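Long-range contacts in folylpolyglutamate synthase (FolC) (PDB 6K8C), which probably adds glutamate to dihydropteroate and then successive glutamates to reduced folates, spending ATP at each step of folate and folylpolyglutamate synthesis: residues T66-D71 with K264-L269; G226-I231 with F239-L244; I336-E341 with Y361-D366; I282-G287 with Y373-S378; S160-I165 with S190-A195. One frame throughout, in Å; residues are numbered along the deposited sequence.

Contact 1: residues T66-D71 with K264-L269; sequences TLLLAD and KNLKPL
L67 meets three residues of 264-269 with three different atoms. Its CB lies 3.9 Å from CD1 of L266, its CD1 the same 3.9 Å from CD1 of L269, and its CD2 touches the aliphatic CD of K267; with K267 and L269 it crosses at about a right angle. L266 is shared, because its CD1 also reaches CD2 of L68 at 4.0 Å, so this one methyl touches two successive helix residues. The torsions of L266 explain the reach: chi1 (-178°) and chi2 (61°) together bring CD1 and CD2 to the helix although the CB itself is not aimed there. No direct hydrogen bond spans the segments. The polar link runs through a water, which accepts from N of K267 at 3.0 Å and donates weakly to OD2 of D71 at 2.8 Å, on the solvent side of the leucines. K267 NZ stays 6.5 Å from OD1 of D71, too far for a salt bridge. Further out, L266 packs on Y230 and L244, L269 on Y230 and F64, and L68 on F251. The irregular segment 264-269 thus runs between helices 58-70 and 225-234, with helix 241-254 also reaching L68 and L266.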
# COMPACT_ATOMS: atom_id res chain seq x y z
N THR A 66 7.32 -10.32 -1.59
CA THR A 66 7.27 -11.05 -0.32
C THR A 66 6.83 -12.50 -0.53
O THR A 66 7.41 -13.42 0.06
CB THR A 66 6.30 -10.34 0.64
OG1 THR A 66 6.79 -9.02 0.93
CG2 THR A 66 6.16 -11.11 1.96
N LEU A 67 5.81 -12.72 -1.35
CA LEU A 67 5.32 -14.08 -1.59
C LEU A 67 6.35 -14.92 -2.32
O LEU A 67 6.54 -16.10 -1.99
CB LEU A 67 4.00 -14.05 -2.37
CG LEU A 67 2.82 -13.41 -1.63
CD1 LEU A 67 1.58 -13.36 -2.52
CD2 LEU A 67 2.54 -14.13 -0.31
N LEU A 68 7.03 -14.34 -3.31
CA LEU A 68 8.06 -15.09 -4.03
C LEU A 68 9.20 -15.49 -3.09
O LEU A 68 9.68 -16.63 -3.13
CB LEU A 68 8.60 -14.26 -5.20
CG LEU A 68 7.64 -14.00 -6.36
CD1 LEU A 68 8.12 -12.82 -7.19
CD2 LEU A 68 7.47 -15.25 -7.22
N LEU A 69 9.65 -14.56 -2.25
CA LEU A 69 10.72 -14.88 -1.31
C LEU A 69 10.29 -15.94 -0.31
O LEU A 69 11.04 -16.89 -0.02
CB LEU A 69 11.18 -13.61 -0.59
CG LEU A 69 11.84 -12.56 -1.49
CD1 LEU A 69 11.97 -11.22 -0.79
CD2 LEU A 69 13.19 -13.06 -1.96
N ALA A 70 9.07 -15.82 0.22
CA ALA A 70 8.55 -16.82 1.15
C ALA A 70 8.47 -18.19 0.51
O ALA A 70 8.66 -19.21 1.19
CB ALA A 70 7.18 -16.39 1.67
N ASP A 71 8.20 -18.25 -0.80
CA ASP A 71 8.16 -19.52 -1.52
C ASP A 71 9.52 -20.18 -1.63
O ASP A 71 9.60 -21.37 -1.95
CB ASP A 71 7.59 -19.31 -2.93
CG ASP A 71 6.12 -19.67 -3.02
OD1 ASP A 71 5.56 -20.14 -2.00
OD2 ASP A 71 5.52 -19.49 -4.10
N LYS A 264 4.83 -20.88 -11.28
CA LYS A 264 3.94 -22.03 -11.41
C LYS A 264 3.23 -22.33 -10.11
O LYS A 264 2.03 -22.66 -10.11
CB LYS A 264 4.73 -23.25 -11.90
CG LYS A 264 4.38 -23.67 -13.32
CD LYS A 264 5.53 -24.40 -13.99
CE LYS A 264 5.39 -24.38 -15.50
NZ LYS A 264 6.68 -24.68 -16.19
N ASN A 265 3.93 -22.22 -8.98
CA ASN A 265 3.35 -22.50 -7.67
C ASN A 265 3.12 -21.25 -6.84
O ASN A 265 2.86 -21.36 -5.64
CB ASN A 265 4.24 -23.48 -6.91
CG ASN A 265 4.48 -24.76 -7.68
OD1 ASN A 265 3.59 -25.26 -8.37
ND2 ASN A 265 5.68 -25.31 -7.57
N LEU A 266 3.22 -20.06 -7.44
CA LEU A 266 2.92 -18.84 -6.70
C LEU A 266 1.45 -18.82 -6.33
O LEU A 266 0.58 -19.04 -7.18
CB LEU A 266 3.28 -17.61 -7.53
CG LEU A 266 3.07 -16.25 -6.88
CD1 LEU A 266 3.93 -16.10 -5.63
CD2 LEU A 266 3.36 -15.12 -7.86
N LYS A 267 1.16 -18.58 -5.05
CA LYS A 267 -0.21 -18.53 -4.59
C LYS A 267 -0.88 -17.26 -5.11
O LYS A 267 -0.21 -16.28 -5.45
CB LYS A 267 -0.27 -18.57 -3.06
CG LYS A 267 0.26 -17.32 -2.38
CD LYS A 267 -0.12 -17.27 -0.91
CE LYS A 267 0.54 -18.39 -0.14
NZ LYS A 267 0.21 -18.34 1.32
N PRO A 268 -2.21 -17.25 -5.22
CA PRO A 268 -2.91 -16.05 -5.68
C PRO A 268 -2.71 -14.89 -4.71
O PRO A 268 -2.81 -15.06 -3.49
CB PRO A 268 -4.37 -16.48 -5.75
CG PRO A 268 -4.47 -17.68 -4.87
CD PRO A 268 -3.14 -18.37 -4.98
N LEU A 269 -2.44 -13.71 -5.26
CA LEU A 269 -2.23 -12.53 -4.43
C LEU A 269 -3.54 -12.07 -3.83
O LEU A 269 -4.54 -11.89 -4.53
CB LEU A 269 -1.61 -11.39 -5.25
CG LEU A 269 -1.54 -10.06 -4.48
CD1 LEU A 269 -0.62 -10.20 -3.27
CD2 LEU A 269 -1.10 -8.91 -5.37
O HOH W 1 3.14 -18.66 -2.84

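Contact 2: residues G226-I231 with F239-L244; sequences GVRDYI and FLAMNL
L244 reaches across to V227 and Y230, and its side chain can be followed outward from the helix. CB leads toward helix 225-234; chi1 near 180° swings CG away from its own backbone N and toward V227, and chi2 (58°) turns CD2 onto that residue. CG comes within 4.1 Å of CG2 of V227. The terminal CD2 does most of the touching: it lies 3.9 Å from CG1 of V227 and equally near that residue's CG2, so it rests against both branches, the two side chains overlapping along their lengths and pointing opposite ways. The same methyl meets the Y230 ring obliquely, CD2 of L244 lying 3.5 Å from CD2 of Y230, and the side chains cross at about a right angle. Beside this group, CB of A241 packs 4.0 Å from CG1 of V227 and 4.4 Å from CG1 of I231. The small A241 lies where the backbones are nearest, its CA 6.7 Å from CA of V227, consistent with close helix packing. No hydrogen bond crosses; the Y230 hydroxyl is instead hydrogen-bonded to O of K267. Joined by a short connection, helices 225-234 and 241-254 form a helix-loop-helix unit with an apolar interface, packed beside helix 58-70 of the Mur ligase-type middle domain.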
# COMPACT_ATOMS: atom_id res chain seq x y z
N GLY A 226 4.44 -16.03 -18.62
CA GLY A 226 4.27 -16.59 -17.29
C GLY A 226 3.46 -15.69 -16.38
O GLY A 226 2.63 -16.16 -15.60
N VAL A 227 3.68 -14.38 -16.47
CA VAL A 227 2.92 -13.43 -15.66
C VAL A 227 1.49 -13.33 -16.17
O VAL A 227 0.54 -13.31 -15.38
CB VAL A 227 3.62 -12.06 -15.64
CG1 VAL A 227 2.68 -10.98 -15.12
CG2 VAL A 227 4.86 -12.13 -14.79
N ARG A 228 1.31 -13.25 -17.49
CA ARG A 228 -0.05 -13.27 -18.04
C ARG A 228 -0.80 -14.52 -17.60
O ARG A 228 -1.97 -14.44 -17.21
CB ARG A 228 -0.02 -13.18 -19.56
CG ARG A 228 0.30 -11.80 -20.10
CD ARG A 228 -0.74 -11.30 -21.09
NE ARG A 228 -0.40 -9.97 -21.60
CZ ARG A 228 -0.60 -8.84 -20.93
NH1 ARG A 228 -1.14 -8.86 -19.71
NH2 ARG A 228 -0.27 -7.67 -21.47
N ASP A 229 -0.14 -15.68 -17.66
CA ASP A 229 -0.80 -16.93 -17.29
C ASP A 229 -1.19 -16.92 -15.82
O ASP A 229 -2.30 -17.34 -15.46
CB ASP A 229 0.12 -18.11 -17.60
CG ASP A 229 0.23 -18.40 -19.09
OD1 ASP A 229 -0.51 -17.77 -19.87
OD2 ASP A 229 1.04 -19.25 -19.47
N TYR A 230 -0.29 -16.45 -14.96
CA TYR A 230 -0.60 -16.37 -13.53
C TYR A 230 -1.80 -15.47 -13.28
O TYR A 230 -2.71 -15.83 -12.52
CB TYR A 230 0.63 -15.87 -12.77
CG TYR A 230 0.35 -15.50 -11.33
CD1 TYR A 230 0.35 -16.45 -10.33
CD2 TYR A 230 0.09 -14.18 -10.97
CE1 TYR A 230 0.10 -16.11 -9.00
CE2 TYR A 230 -0.15 -13.82 -9.66
CZ TYR A 230 -0.16 -14.79 -8.68
OH TYR A 230 -0.40 -14.43 -7.37
N ILE A 231 -1.84 -14.31 -13.93
CA ILE A 231 -2.94 -13.37 -13.71
C ILE A 231 -4.26 -13.97 -14.19
O ILE A 231 -5.29 -13.85 -13.50
CB ILE A 231 -2.64 -12.03 -14.41
CG1 ILE A 231 -1.43 -11.34 -13.76
CG2 ILE A 231 -3.85 -11.12 -14.33
CD1 ILE A 231 -1.68 -10.87 -12.34
N PHE A 239 -4.97 -6.38 -10.03
CA PHE A 239 -3.59 -5.94 -9.90
C PHE A 239 -2.93 -5.84 -11.27
O PHE A 239 -3.06 -6.75 -12.09
CB PHE A 239 -2.80 -6.88 -8.99
CG PHE A 239 -3.45 -7.11 -7.66
CD1 PHE A 239 -3.43 -6.12 -6.69
CD2 PHE A 239 -4.10 -8.30 -7.39
CE1 PHE A 239 -4.03 -6.33 -5.46
CE2 PHE A 239 -4.71 -8.51 -6.16
CZ PHE A 239 -4.67 -7.52 -5.19
N LEU A 240 -2.24 -4.73 -11.51
CA LEU A 240 -1.52 -4.54 -12.77
C LEU A 240 -0.46 -5.63 -12.94
O LEU A 240 0.33 -5.90 -12.04
CB LEU A 240 -0.85 -3.17 -12.80
CG LEU A 240 -1.67 -1.97 -13.26
CD1 LEU A 240 -0.88 -0.68 -13.06
CD2 LEU A 240 -2.08 -2.12 -14.72
N ALA A 241 -0.45 -6.24 -14.13
CA ALA A 241 0.53 -7.28 -14.40
C ALA A 241 1.95 -6.75 -14.25
O ALA A 241 2.84 -7.47 -13.79
CB ALA A 241 0.31 -7.86 -15.81
N MET A 242 2.18 -5.49 -14.62
CA MET A 242 3.52 -4.92 -14.51
C MET A 242 4.03 -4.91 -13.07
O MET A 242 5.24 -5.00 -12.84
CB MET A 242 3.54 -3.50 -15.09
CG MET A 242 4.92 -2.85 -15.14
SD MET A 242 6.10 -3.69 -16.24
CE MET A 242 5.07 -4.03 -17.64
N ASN A 243 3.12 -4.83 -12.09
CA ASN A 243 3.55 -4.88 -10.70
C ASN A 243 4.23 -6.20 -10.38
O ASN A 243 5.25 -6.24 -9.68
CB ASN A 243 2.36 -4.63 -9.77
CG ASN A 243 1.87 -3.19 -9.83
OD1 ASN A 243 2.57 -2.31 -10.32
ND2 ASN A 243 0.67 -2.95 -9.33
N LEU A 244 3.69 -7.30 -10.91
CA LEU A 244 4.33 -8.60 -10.71
C LEU A 244 5.63 -8.71 -11.50
O LEU A 244 6.59 -9.32 -11.02
CB LEU A 244 3.37 -9.73 -11.09
CG LEU A 244 3.91 -11.17 -10.96
CD1 LEU A 244 4.39 -11.53 -9.53
CD2 LEU A 244 2.87 -12.17 -11.43

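Contact 3: residues I336-E341 with Y361-D366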
# COMPACT_ATOMS: atom_id res chain seq x y z
N ILE A 336 -22.89 9.17 -1.83
CA ILE A 336 -21.65 9.87 -1.54
C ILE A 336 -21.33 9.76 -0.06
O ILE A 336 -22.17 10.10 0.80
CB ILE A 336 -21.74 11.34 -1.98
CG1 ILE A 336 -22.15 11.43 -3.46
CG2 ILE A 336 -20.42 12.06 -1.73
CD1 ILE A 336 -22.65 12.79 -3.87
N LEU A 337 -20.13 9.29 0.26
CA LEU A 337 -19.66 9.21 1.65
C LEU A 337 -19.02 10.54 2.01
O LEU A 337 -17.84 10.80 1.73
CB LEU A 337 -18.68 8.05 1.83
CG LEU A 337 -18.35 7.70 3.29
CD1 LEU A 337 -19.59 7.25 4.02
CD2 LEU A 337 -17.28 6.63 3.37
N GLU A 338 -19.82 11.41 2.64
CA GLU A 338 -19.37 12.73 3.05
C GLU A 338 -18.05 12.66 3.81
O GLU A 338 -17.94 11.96 4.81
CB GLU A 338 -20.44 13.38 3.92
CG GLU A 338 -20.37 14.90 3.99
CD GLU A 338 -21.74 15.53 3.91
OE1 GLU A 338 -22.59 15.21 4.77
OE2 GLU A 338 -21.97 16.35 3.00
N LEU A 339 -17.05 13.37 3.30
CA LEU A 339 -15.75 13.50 3.95
C LEU A 339 -15.32 14.95 3.88
O LEU A 339 -15.43 15.58 2.82
CB LEU A 339 -14.69 12.61 3.28
CG LEU A 339 -14.75 11.11 3.56
CD1 LEU A 339 -14.02 10.35 2.47
CD2 LEU A 339 -14.19 10.78 4.92
N HIS A 340 -14.83 15.47 5.00
CA HIS A 340 -14.43 16.87 5.10
C HIS A 340 -12.92 17.06 5.09
O HIS A 340 -12.45 18.19 5.16
CB HIS A 340 -15.04 17.49 6.35
CG HIS A 340 -16.54 17.56 6.31
ND1 HIS A 340 -17.22 18.59 5.69
CD2 HIS A 340 -17.48 16.71 6.79
CE1 HIS A 340 -18.52 18.38 5.80
NE2 HIS A 340 -18.70 17.25 6.46
N GLU A 341 -12.16 15.97 5.01
CA GLU A 341 -10.73 16.06 4.81
C GLU A 341 -10.44 16.86 3.55
O GLU A 341 -11.22 16.86 2.60
CB GLU A 341 -10.12 14.66 4.75
CG GLU A 341 -10.10 13.91 6.09
CD GLU A 341 -11.47 13.46 6.59
OE1 GLU A 341 -12.51 13.99 6.12
OE2 GLU A 341 -11.52 12.57 7.47
N TYR A 361 -28.08 9.82 -7.31
CA TYR A 361 -27.21 9.89 -6.15
C TYR A 361 -27.96 10.46 -4.95
O TYR A 361 -29.05 11.01 -5.07
CB TYR A 361 -25.95 10.71 -6.44
CG TYR A 361 -26.22 12.16 -6.74
CD1 TYR A 361 -26.33 13.09 -5.71
CD2 TYR A 361 -26.34 12.60 -8.05
CE1 TYR A 361 -26.58 14.42 -5.99
CE2 TYR A 361 -26.59 13.93 -8.33
CZ TYR A 361 -26.70 14.84 -7.30
OH TYR A 361 -26.95 16.16 -7.58
N ALA A 362 -27.33 10.32 -3.79
CA ALA A 362 -27.76 10.88 -2.52
C ALA A 362 -26.57 10.76 -1.58
O ALA A 362 -25.54 10.19 -1.93
CB ALA A 362 -29.00 10.16 -1.97
N LEU A 363 -26.72 11.31 -0.38
CA LEU A 363 -25.68 11.15 0.63
C LEU A 363 -25.82 9.79 1.31
O LEU A 363 -26.92 9.27 1.50
CB LEU A 363 -25.76 12.26 1.68
CG LEU A 363 -25.60 13.71 1.23
CD1 LEU A 363 -25.31 14.61 2.43
CD2 LEU A 363 -24.52 13.85 0.17
N PHE A 364 -24.68 9.20 1.67
CA PHE A 364 -24.70 7.94 2.40
C PHE A 364 -25.08 8.17 3.85
O PHE A 364 -24.52 9.06 4.51
CB PHE A 364 -23.35 7.24 2.33
CG PHE A 364 -23.28 6.00 3.20
CD1 PHE A 364 -23.89 4.82 2.80
CD2 PHE A 364 -22.67 6.05 4.44
CE1 PHE A 364 -23.84 3.69 3.60
CE2 PHE A 364 -22.62 4.93 5.25
CZ PHE A 364 -23.21 3.75 4.83
N GLU A 365 -26.00 7.35 4.36
CA GLU A 365 -26.30 7.31 5.79
C GLU A 365 -26.24 5.89 6.35
O GLU A 365 -25.49 5.65 7.30
CB GLU A 365 -27.66 7.96 6.09
CG GLU A 365 -28.82 7.58 5.18
CD GLU A 365 -29.86 8.69 5.10
OE1 GLU A 365 -30.99 8.41 4.63
OE2 GLU A 365 -29.55 9.83 5.50
N ASP A 366 -26.98 4.94 5.78
CA ASP A 366 -26.96 3.57 6.27
C ASP A 366 -27.04 2.59 5.11
O ASP A 366 -27.47 2.93 4.01
CB ASP A 366 -28.11 3.29 7.26
CG ASP A 366 -28.26 4.38 8.32
OD1 ASP A 366 -27.40 4.47 9.22
OD2 ASP A 366 -29.25 5.14 8.25
O HOH W 2 -22.37 10.67 4.26
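I336, with the most surface buried here, is held by its backbone and packs with its side chain. Its N donates to O of A362 at 2.8 Å with an N-H...O angle of 159°, and its O accepts from N of F364, also at 2.8 Å. In that second bond the donor stands 39° out of the carbonyl plane. The two bonds flank L363, which is the residue paired with I336 in the parallel bridge. Both side chains lie on the same face of the sheet, CB of I336 being 4.3 Å from CD2 of L363. CD1 of I336 goes on to CD1 of the Y361 ring at 4.1 Å, the two side chains pointing the same way, and this face is covered by L350 and L354 of helix 347-357.

L363 reaches in another direction as well. Its CD1 lies 3.6 Å from OE1 of E338. E338 and L363 are both exposed, which puts this pair at the solvent side.

F364 uses the other face. Its chi1 of 173° sets the ring alongside L337, and CD1 of L337 comes obliquely to within 3.3 Å of CD2 of F364, a tight approach. Beyond I336 the backbones separate, and a water bridges them, accepting from N of E338 and donating to O of F364 at 2.7 Å. Strands 331-336 and 361-363, with helix 347-357 between them in the chain, make a parallel beta-alpha-beta crossover at the outer edge of the sheet in the glutamate ligase domain.

Contact 4: residues I282-G287 with Y373-S378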
# COMPACT_ATOMS: atom_id res chain seq x y z
N ILE A 282 -21.58 -6.43 1.07
CA ILE A 282 -20.68 -5.28 1.05
C ILE A 282 -19.33 -5.71 0.48
O ILE A 282 -18.63 -6.53 1.09
CB ILE A 282 -20.51 -4.63 2.43
CG1 ILE A 282 -21.86 -4.14 2.96
CG2 ILE A 282 -19.55 -3.46 2.36
CD1 ILE A 282 -21.80 -3.69 4.40
N LEU A 283 -18.98 -5.17 -0.68
CA LEU A 283 -17.66 -5.29 -1.26
C LEU A 283 -16.89 -4.00 -0.99
O LEU A 283 -17.44 -2.91 -1.14
CB LEU A 283 -17.77 -5.57 -2.77
CG LEU A 283 -16.53 -5.81 -3.63
CD1 LEU A 283 -15.85 -7.13 -3.26
CD2 LEU A 283 -16.93 -5.80 -5.10
N ILE A 284 -15.63 -4.13 -0.59
CA ILE A 284 -14.81 -2.99 -0.18
C ILE A 284 -13.52 -2.99 -0.97
O ILE A 284 -12.88 -4.04 -1.14
CB ILE A 284 -14.51 -3.02 1.34
CG1 ILE A 284 -15.77 -2.71 2.14
CG2 ILE A 284 -13.42 -2.02 1.69
CD1 ILE A 284 -15.49 -2.31 3.58
N ASP A 285 -13.11 -1.81 -1.45
CA ASP A 285 -11.86 -1.69 -2.19
C ASP A 285 -11.31 -0.29 -2.00
O ASP A 285 -12.03 0.70 -2.18
CB ASP A 285 -12.06 -2.01 -3.67
CG ASP A 285 -10.74 -2.16 -4.41
OD1 ASP A 285 -10.09 -1.13 -4.69
OD2 ASP A 285 -10.35 -3.32 -4.69
N VAL A 286 -10.02 -0.21 -1.65
CA VAL A 286 -9.38 1.08 -1.36
C VAL A 286 -8.85 1.77 -2.60
O VAL A 286 -8.23 2.84 -2.48
CB VAL A 286 -8.23 0.90 -0.35
CG1 VAL A 286 -8.77 0.39 0.97
CG2 VAL A 286 -7.18 -0.05 -0.92
N GLY A 287 -9.07 1.22 -3.79
CA GLY A 287 -8.48 1.78 -4.99
C GLY A 287 -9.23 3.00 -5.52
O GLY A 287 -10.30 3.38 -5.04
N TYR A 373 -23.65 -3.48 -2.11
CA TYR A 373 -22.87 -2.25 -2.13
C TYR A 373 -21.42 -2.52 -2.49
O TYR A 373 -20.86 -3.54 -2.09
CB TYR A 373 -22.90 -1.55 -0.76
CG TYR A 373 -24.28 -1.20 -0.27
CD1 TYR A 373 -25.02 -2.10 0.48
CD2 TYR A 373 -24.84 0.05 -0.55
CE1 TYR A 373 -26.29 -1.78 0.94
CE2 TYR A 373 -26.12 0.37 -0.09
CZ TYR A 373 -26.83 -0.55 0.65
OH TYR A 373 -28.09 -0.25 1.12
N LEU A 374 -20.83 -1.59 -3.24
CA LEU A 374 -19.39 -1.47 -3.37
C LEU A 374 -18.95 -0.18 -2.68
O LEU A 374 -19.48 0.90 -2.99
CB LEU A 374 -18.94 -1.45 -4.84
CG LEU A 374 -17.47 -1.06 -5.09
CD1 LEU A 374 -16.51 -2.02 -4.41
CD2 LEU A 374 -17.16 -0.96 -6.60
N VAL A 375 -18.03 -0.30 -1.74
CA VAL A 375 -17.40 0.83 -1.07
C VAL A 375 -16.04 1.04 -1.73
O VAL A 375 -15.21 0.12 -1.75
CB VAL A 375 -17.26 0.59 0.44
CG1 VAL A 375 -16.47 1.72 1.10
CG2 VAL A 375 -18.64 0.43 1.08
N TYR A 376 -15.81 2.23 -2.29
CA TYR A 376 -14.70 2.42 -3.21
C TYR A 376 -14.22 3.86 -3.18
O TYR A 376 -15.02 4.80 -3.08
CB TYR A 376 -15.14 2.04 -4.63
CG TYR A 376 -14.08 2.10 -5.70
CD1 TYR A 376 -12.93 1.33 -5.61
CD2 TYR A 376 -14.25 2.89 -6.83
CE1 TYR A 376 -11.97 1.36 -6.62
CE2 TYR A 376 -13.30 2.93 -7.83
CZ TYR A 376 -12.16 2.17 -7.72
OH TYR A 376 -11.22 2.21 -8.73
N GLY A 377 -12.91 4.04 -3.27
CA GLY A 377 -12.39 5.37 -3.54
C GLY A 377 -11.02 5.67 -2.99
O GLY A 377 -10.24 6.40 -3.63
N SER A 378 -10.71 5.15 -1.81
CA SER A 378 -9.47 5.46 -1.11
C SER A 378 -9.40 4.59 0.14
O SER A 378 -10.38 3.96 0.53
CB SER A 378 -9.39 6.93 -0.71
OG SER A 378 -10.58 7.36 -0.07
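N and O of L283 both bond to strand 373-376: the N donates to O of Y373 at 2.9 Å, nearly straight, and the O accepts from N of V375 at 2.7 Å. The ladder continues with N of D285 to O of V375 at 2.9 Å, more bent at 151°. These bonds fix a parallel register in which L283 pairs with L374 and I284 with V375. Next to this ladder, OD1 of D285 accepts from N of G287 at 2.7 Å, an Asx turn, while its OD2 forms a salt bridge with R238. Strands 282-285 and 373-376 are neighbours inside the mixed sheet of the Mur ligase C-terminal, glutamate ligase domain, and their axes are 17° from parallel. On one face L283 CD2 packs 3.9 Å from CD1 of L374. Y376 follows on the same face: with its CG trans to N across CA-CB (chi1 -176°), the ring lies under the turn, where O of G287 stands 3.0 Å above one face, near the rim, and OD1 of D285 sits at the edge. The Y376 hydroxyl is hydrogen-bonded to OG of S292 and to N of N289. On the opposite face I284 CG1 rests 4.0 Å from CB of V375, and A382 of helix 379-390 covers I284.

Contact 5: residues S160-I165 with S190-A195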
# COMPACT_ATOMS: atom_id res chain seq x y z
N SER A 160 16.43 -0.86 -3.71
CA SER A 160 15.24 -0.03 -3.81
C SER A 160 14.42 -0.48 -5.02
O SER A 160 14.98 -0.85 -6.05
CB SER A 160 15.60 1.45 -3.96
OG SER A 160 16.36 1.91 -2.85
N VAL A 161 13.10 -0.47 -4.87
CA VAL A 161 12.18 -0.72 -5.97
C VAL A 161 11.34 0.53 -6.16
O VAL A 161 10.58 0.91 -5.26
CB VAL A 161 11.29 -1.94 -5.71
CG1 VAL A 161 10.30 -2.12 -6.86
CG2 VAL A 161 12.15 -3.20 -5.56
N PHE A 162 11.47 1.18 -7.31
CA PHE A 162 10.71 2.39 -7.60
C PHE A 162 9.51 2.00 -8.46
O PHE A 162 9.66 1.73 -9.65
CB PHE A 162 11.58 3.44 -8.28
CG PHE A 162 12.62 4.02 -7.37
CD1 PHE A 162 12.27 4.93 -6.38
CD2 PHE A 162 13.95 3.65 -7.48
CE1 PHE A 162 13.23 5.47 -5.53
CE2 PHE A 162 14.92 4.18 -6.64
CZ PHE A 162 14.55 5.09 -5.65
N THR A 163 8.33 1.97 -7.84
CA THR A 163 7.08 1.76 -8.56
C THR A 163 6.71 3.05 -9.28
O THR A 163 7.39 4.07 -9.14
CB THR A 163 6.01 1.28 -7.57
OG1 THR A 163 5.56 2.36 -6.75
CG2 THR A 163 6.57 0.17 -6.68
N PRO A 164 5.66 3.04 -10.11
CA PRO A 164 5.34 4.25 -10.90
C PRO A 164 5.06 5.46 -10.02
O PRO A 164 4.33 5.39 -9.03
CB PRO A 164 4.11 3.83 -11.70
CG PRO A 164 4.32 2.37 -11.92
CD PRO A 164 4.88 1.88 -10.60
N ILE A 165 5.65 6.60 -10.41
CA ILE A 165 5.58 7.85 -9.66
C ILE A 165 4.66 8.82 -10.40
O ILE A 165 4.78 8.99 -11.62
CB ILE A 165 6.97 8.47 -9.48
CG1 ILE A 165 7.86 7.55 -8.63
CG2 ILE A 165 6.88 9.85 -8.86
CD1 ILE A 165 9.34 7.78 -8.84
N SER A 190 22.72 2.10 -3.93
CA SER A 190 23.63 1.66 -4.98
C SER A 190 22.97 0.74 -5.99
O SER A 190 23.51 0.56 -7.09
CB SER A 190 24.84 0.96 -4.36
OG SER A 190 24.44 -0.21 -3.66
N LEU A 191 21.81 0.16 -5.67
CA LEU A 191 21.17 -0.84 -6.51
C LEU A 191 19.66 -0.62 -6.47
O LEU A 191 19.06 -0.70 -5.40
CB LEU A 191 21.52 -2.26 -6.04
CG LEU A 191 20.95 -3.43 -6.84
CD1 LEU A 191 21.36 -3.33 -8.29
CD2 LEU A 191 21.39 -4.76 -6.24
N SER A 192 19.06 -0.35 -7.63
CA SER A 192 17.64 -0.05 -7.67
C SER A 192 17.01 -0.60 -8.94
O SER A 192 17.62 -0.60 -10.01
CB SER A 192 17.38 1.46 -7.60
OG SER A 192 18.00 2.01 -6.45
N ILE A 193 15.77 -1.06 -8.80
CA ILE A 193 14.91 -1.45 -9.90
C ILE A 193 13.88 -0.35 -10.10
O ILE A 193 13.35 0.17 -9.12
CB ILE A 193 14.24 -2.80 -9.60
CG1 ILE A 193 15.29 -3.91 -9.62
CG2 ILE A 193 13.12 -3.11 -10.60
CD1 ILE A 193 15.21 -4.78 -8.43
N ILE A 194 13.61 0.02 -11.34
CA ILE A 194 12.63 1.07 -11.61
C ILE A 194 11.58 0.53 -12.58
O ILE A 194 11.92 0.06 -13.67
CB ILE A 194 13.29 2.36 -12.13
CG1 ILE A 194 12.24 3.48 -12.25
CG2 ILE A 194 14.03 2.16 -13.44
CD1 ILE A 194 12.81 4.87 -12.01
N ALA A 195 10.32 0.57 -12.15
CA ALA A 195 9.19 0.24 -13.01
C ALA A 195 9.07 1.27 -14.14
O ALA A 195 9.66 2.35 -14.05
CB ALA A 195 7.90 0.20 -12.18
O HOH W 3 18.75 1.68 -3.95
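Strands 159-162 and 191-194, meeting here through S160, F162, I193 and A195, are parallel neighbours in the large sheet of the P-loop NTPase-like Mur ligase middle domain; the N-to-C directions of the short strand segments differ by 21°. Four backbone hydrogen bonds set the register. N of S160 donates to O of L191 at 3.1 Å; N of I193 donates to O of S160; N of F162 donates to O of I193 at 2.8 Å; and N of A195 donates to O of F162. The apolar contacts divide between the faces. F162 and I194 share one, CB of F162 being 4.0 Å from CG1 of I194, whereas V161 and I193 point to the other, beneath helix 241-254, where V246 and A250 pack on them. At the end of the ladder CB of A195 rests 3.8 Å from CD of P164. The polar side chains gather on the F162 face. S192 OG lies at the F162 ring edge, near its plane, 3.8 Å from CE2 of F162. Each serine hydroxyl stands beside its own backbone N (chi1 -59° in S160, -55° in S192), where one water meets both: it is hydrogen-bonded to OG of S160 at 2.6 Å and donates to OG of S192 and to O of L191.

How the contacts relate
From the N terminus, the first segment of contact 1 lies on helix 58-70, and its partner arrives only at 264-269, closing a long loop. Contacts 5 and 2 are nested inside that loop and follow in series: contact 5 joins two strands of the large sheet, contact 2 two successive helices. Contacts 1 and 2 touch through Y230 and K267. The chain then enters the glutamate ligase domain, where contact 4 pairs 282-287 with 373-378 and contact 3 is nested within its loop; none of the five cross. Contacts 3 and 4 reach one sheet, their centres about 13 Å apart; the centres of contacts 3 and 1 are about 38 Å apart.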